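Local atomic coordinates of adhesion and penetration protein autotransporter (Haemophilus influenzae, PDB entry 3SYJ), a protein that promotes adherence to and invasion of host cells, mediates bacterial aggregation through self-association of its passenger domain, and is probably a serine protease. Residues T791-M802 / Q809-L820. Sequence-based numbering, arbitrary orientation.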
loop_
_atom_site.group_PDB
_atom_site.type_symbol
_atom_site.label_atom_id
_atom_site.label_comp_id
_atom_site.label_asym_id
_atom_site.label_seq_id
_atom_site.Cartn_x
_atom_site.Cartn_y
_atom_site.Cartn_z
ATOM N N THR A 791 6.596 2.547 -22.656
ATOM C CA THR A 791 7.551 1.738 -21.898
ATOM C C THR A 791 7.863 0.373 -22.509
ATOM O O THR A 791 7.014 -0.249 -23.150
ATOM C CB THR A 791 7.074 1.528 -20.449
ATOM O OG1 THR A 791 5.820 0.837 -20.449
ATOM C CG2 THR A 791 6.902 2.861 -19.759
ATOM N N THR A 792 9.093 -0.086 -22.296
ATOM C CA THR A 792 9.532 -1.380 -22.800
ATOM C C THR A 792 10.081 -2.271 -21.692
ATOM O O THR A 792 10.972 -1.876 -20.947
ATOM C CB THR A 792 10.623 -1.229 -23.864
ATOM O OG1 THR A 792 10.152 -0.382 -24.917
ATOM C CG2 THR A 792 10.986 -2.584 -24.435
ATOM N N VAL A 793 9.536 -3.477 -21.589
ATOM C CA VAL A 793 10.065 -4.479 -20.680
ATOM C C VAL A 793 10.794 -5.508 -21.525
ATOM O O VAL A 793 10.313 -5.889 -22.591
ATOM C CB VAL A 793 8.947 -5.169 -19.874
ATOM C CG1 VAL A 793 9.511 -6.322 -19.065
ATOM C CG2 VAL A 793 8.255 -4.176 -18.966
ATOM N N THR A 794 11.955 -5.951 -21.055
ATOM C CA THR A 794 12.764 -6.911 -21.795
ATOM C C THR A 794 13.269 -8.041 -20.901
ATOM O O THR A 794 13.773 -7.799 -19.807
ATOM C CB THR A 794 13.966 -6.217 -22.450
ATOM O OG1 THR A 794 13.505 -5.101 -23.221
ATOM C CG2 THR A 794 14.718 -7.183 -23.351
ATOM N N LEU A 795 13.128 -9.276 -21.372
ATOM C CA LEU A 795 13.659 -10.431 -20.662
ATOM C C LEU A 795 14.724 -11.134 -21.497
ATOM O O LEU A 795 14.549 -11.333 -22.700
ATOM C CB LEU A 795 12.538 -11.415 -20.312
ATOM C CG LEU A 795 11.701 -11.145 -19.056
ATOM C CD1 LEU A 795 10.873 -9.888 -19.205
ATOM C CD2 LEU A 795 10.808 -12.333 -18.737
ATOM N N GLU A 796 15.831 -11.505 -20.862
ATOM C CA GLU A 796 16.846 -12.313 -21.532
ATOM C C GLU A 796 17.354 -13.418 -20.619
ATOM O O GLU A 796 17.877 -13.148 -19.538
ATOM C CB GLU A 796 18.023 -11.460 -22.004
ATOM C CG GLU A 796 19.011 -12.245 -22.857
ATOM C CD GLU A 796 20.351 -11.551 -23.019
ATOM O OE1 GLU A 796 20.477 -10.372 -22.618
ATOM O OE2 GLU A 796 21.284 -12.194 -23.550
ATOM N N ASN A 797 17.205 -14.659 -21.066
ATOM C CA ASN A 797 17.585 -15.812 -20.264
ATOM C C ASN A 797 16.924 -15.751 -18.902
ATOM O O ASN A 797 17.523 -16.120 -17.894
ATOM C CB ASN A 797 19.101 -15.879 -20.109
ATOM C CG ASN A 797 19.818 -15.763 -21.435
ATOM O OD1 ASN A 797 20.810 -15.038 -21.563
ATOM N ND2 ASN A 797 19.308 -16.465 -22.446
ATOM N N ALA A 798 15.678 -15.288 -18.885
ATOM C CA ALA A 798 14.963 -15.056 -17.635
ATOM C C ALA A 798 13.636 -15.795 -17.566
ATOM O O ALA A 798 13.020 -16.097 -18.582
ATOM C CB ALA A 798 14.737 -13.566 -17.432
ATOM N N THR A 799 13.202 -16.092 -16.352
ATOM C CA THR A 799 11.864 -16.610 -16.137
ATOM C C THR A 799 11.095 -15.627 -15.261
ATOM O O THR A 799 11.656 -15.031 -14.336
ATOM C CB THR A 799 11.882 -18.002 -15.475
ATOM O OG1 THR A 799 12.521 -17.921 -14.194
ATOM C CG2 THR A 799 12.623 -18.999 -16.350
ATOM N N TRP A 800 9.816 -15.452 -15.566
ATOM C CA TRP A 800 8.957 -14.572 -14.786
ATOM C C TRP A 800 7.638 -15.263 -14.465
ATOM O O TRP A 800 6.912 -15.681 -15.368
ATOM C CB TRP A 800 8.698 -13.278 -15.557
ATOM C CG TRP A 800 7.735 -12.355 -14.893
ATOM C CD1 TRP A 800 7.508 -12.230 -13.554
ATOM C CD2 TRP A 800 6.881 -11.403 -15.534
ATOM N NE1 TRP A 800 6.557 -11.268 -13.322
ATOM C CE2 TRP A 800 6.156 -10.743 -14.522
ATOM C CE3 TRP A 800 6.656 -11.044 -16.869
ATOM C CZ2 TRP A 800 5.221 -9.742 -14.801
ATOM C CZ3 TRP A 800 5.726 -10.053 -17.143
ATOM C CH2 TRP A 800 5.021 -9.414 -16.115
ATOM N N THR A 801 7.340 -15.394 -13.177
ATOM C CA THR A 801 6.061 -15.952 -12.743
ATOM C C THR A 801 5.114 -14.848 -12.277
ATOM O O THR A 801 5.231 -14.334 -11.163
ATOM C CB THR A 801 6.233 -17.000 -11.627
ATOM O OG1 THR A 801 6.901 -18.147 -12.157
ATOM C CG2 THR A 801 4.878 -17.425 -11.080
ATOM N N MET A 802 4.179 -14.492 -13.150
ATOM C CA MET A 802 3.206 -13.441 -12.889
ATOM C C MET A 802 2.354 -13.790 -11.674
ATOM O O MET A 802 1.919 -14.931 -11.530
ATOM C CB MET A 802 2.312 -13.280 -14.113
ATOM C CG MET A 802 1.855 -11.871 -14.392
ATOM S SD MET A 802 0.982 -11.830 -15.965
ATOM C CE MET A 802 2.144 -12.722 -16.981
ATOM N N GLN A 809 3.249 -2.378 -21.977
ATOM C CA GLN A 809 3.175 -1.769 -23.260
ATOM C C GLN A 809 3.880 -2.531 -24.352
ATOM O O GLN A 809 3.270 -3.241 -25.106
ATOM C CB GLN A 809 3.817 -0.406 -23.184
ATOM C CG GLN A 809 3.521 0.517 -24.300
ATOM C CD GLN A 809 2.086 0.613 -24.631
ATOM O OE1 GLN A 809 1.227 0.585 -23.783
ATOM N NE2 GLN A 809 1.820 0.757 -25.868
ATOM N N ASN A 810 5.182 -2.394 -24.416
ATOM C CA ASN A 810 6.023 -3.242 -25.213
ATOM C C ASN A 810 6.725 -4.256 -24.340
ATOM O O ASN A 810 7.025 -3.992 -23.213
ATOM C CB ASN A 810 7.012 -2.413 -26.017
ATOM C CG ASN A 810 6.340 -1.298 -26.794
ATOM O OD1 ASN A 810 5.521 -1.519 -27.658
ATOM N ND2 ASN A 810 6.709 -0.098 -26.482
ATOM N N LEU A 811 6.937 -5.433 -24.889
ATOM C CA LEU A 811 7.555 -6.520 -24.198
ATOM C C LEU A 811 8.401 -7.280 -25.179
ATOM O O LEU A 811 7.960 -7.601 -26.233
ATOM C CB LEU A 811 6.481 -7.435 -23.623
ATOM C CG LEU A 811 6.847 -8.819 -23.121
ATOM C CD1 LEU A 811 7.729 -8.739 -21.990
ATOM C CD2 LEU A 811 5.623 -9.623 -22.776
ATOM N N THR A 812 9.634 -7.557 -24.821
ATOM C CA THR A 812 10.560 -8.241 -25.711
ATOM C C THR A 812 11.087 -9.503 -25.052
ATOM O O THR A 812 11.641 -9.448 -23.953
ATOM C CB THR A 812 11.742 -7.335 -26.087
ATOM O OG1 THR A 812 11.273 -6.244 -26.888
ATOM C CG2 THR A 812 12.783 -8.119 -26.867
ATOM N N LEU A 813 10.908 -10.639 -25.714
ATOM C CA LEU A 813 11.385 -11.906 -25.178
ATOM C C LEU A 813 12.610 -12.378 -25.928
ATOM O O LEU A 813 12.744 -12.144 -27.126
ATOM C CB LEU A 813 10.305 -12.980 -25.271
ATOM C CG LEU A 813 9.099 -12.763 -24.374
ATOM C CD1 LEU A 813 8.326 -14.057 -24.238
ATOM C CD2 LEU A 813 9.564 -12.263 -23.019
ATOM N N ASN A 814 13.498 -13.056 -25.215
ATOM C CA ASN A 814 14.676 -13.658 -25.813
ATOM C C ASN A 814 15.129 -14.807 -24.935
ATOM O O ASN A 814 15.712 -14.588 -23.875
ATOM C CB ASN A 814 15.788 -12.617 -25.959
ATOM C CG ASN A 814 17.164 -13.244 -26.125
ATOM O OD1 ASN A 814 17.291 -14.418 -26.480
ATOM N ND2 ASN A 814 18.207 -12.457 -25.868
ATOM N N ASN A 815 14.851 -16.029 -25.377
ATOM C CA ASN A 815 15.196 -17.219 -24.610
ATOM C C ASN A 815 14.691 -17.120 -23.181
ATOM O O ASN A 815 15.379 -17.525 -22.241
ATOM C CB ASN A 815 16.708 -17.440 -24.613
ATOM C CG ASN A 815 17.104 -18.786 -24.027
ATOM O OD1 ASN A 815 18.245 -18.978 -23.618
ATOM N ND2 ASN A 815 16.160 -19.720 -23.983
ATOM N N SER A 816 13.490 -16.573 -23.022
ATOM C CA SER A 816 12.897 -16.381 -21.705
ATOM C C SER A 816 11.489 -16.981 -21.603
ATOM O O SER A 816 10.798 -17.152 -22.608
ATOM C CB SER A 816 12.869 -14.893 -21.350
ATOM O OG SER A 816 14.176 -14.422 -21.059
ATOM N N THR A 817 11.070 -17.290 -20.380
ATOM C CA THR A 817 9.772 -17.914 -20.145
ATOM C C THR A 817 8.893 -17.099 -19.202
ATOM O O THR A 817 9.339 -16.676 -18.142
ATOM C CB THR A 817 9.940 -19.328 -19.562
ATOM O OG1 THR A 817 10.522 -20.175 -20.555
ATOM C CG2 THR A 817 8.596 -19.905 -19.133
ATOM N N ILE A 818 7.643 -16.882 -19.592
ATOM C CA ILE A 818 6.685 -16.232 -18.717
ATOM C C ILE A 818 5.614 -17.220 -18.282
ATOM O O ILE A 818 4.867 -17.734 -19.108
ATOM C CB ILE A 818 5.988 -15.050 -19.404
ATOM C CG1 ILE A 818 7.001 -13.967 -19.780
ATOM C CG2 ILE A 818 4.902 -14.484 -18.497
ATOM C CD1 ILE A 818 6.392 -12.771 -20.474
ATOM N N THR A 819 5.545 -17.486 -16.984
ATOM C CA THR A 819 4.480 -18.303 -16.429
ATOM C C THR A 819 3.338 -17.404 -15.971
ATOM O O THR A 819 3.496 -16.613 -15.038
ATOM C CB THR A 819 4.983 -19.137 -15.253
ATOM O OG1 THR A 819 6.175 -19.829 -15.645
ATOM C CG2 THR A 819 3.931 -20.141 -14.823
ATOM N N LEU A 820 2.189 -17.530 -16.629
ATOM C CA LEU A 820 1.078 -16.602 -16.433
ATOM C C LEU A 820 0.419 -16.731 -15.066
ATOM O O LEU A 820 -0.255 -15.814 -14.607
ATOM C CB LEU A 820 0.026 -16.788 -17.531
ATOM C CG LEU A 820 0.404 -16.426 -18.970
ATOM C CD1 LEU A 820 -0.788 -16.616 -19.893
ATOM C CD2 LEU A 820 0.898 -14.998 -19.050
HETATM O O HOH W 1 6.049 -1.973 -20.931
#
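W800 lies alongside I818, its CE3 4.0 Å from I818 CD1, and both side chains point the same way into the interior. The indole CG is anti to the backbone N (chi1 175°), which lays the ring inward, and NE1 bonds to the carbonyl of H783. M802 bends at its last torsion, and its CE meets I818 CG2 at 3.6 Å. V793 and L811 cover the same interior from the other strand pair, with CG1 of V793 4.2 Å from CD1 of L811. On the outer face T794 and T799 run beside T812 and T817, T792 crosses N810 at a slant, and T801 OG1 approaches T819 CB.

Parallel ladders join both strand pairs in register; V793 N gives a straight bond to N810 O (3.0 Å, 174°). At the corner between them, S816 turns its hydroxyl toward the preceding coil. OG accepts the A798 N-H at 2.8 Å and packs against L795 CB. N797 N bonds to N814 O at 3.2 Å, which carries the ladder on into the corner. At the other end a water donates to T791 OG1 and to N810 O and accepts the N-H of Q809. T791 OG1 also bonds to the D788 carbonyl.

These are successive coils of the right-handed parallel beta-helix of the passenger domain. Strand 773-777 lies beside 792-796 on one side, and strands 859-860 and 862-870 continue the stack beyond 810-813 and 816-819.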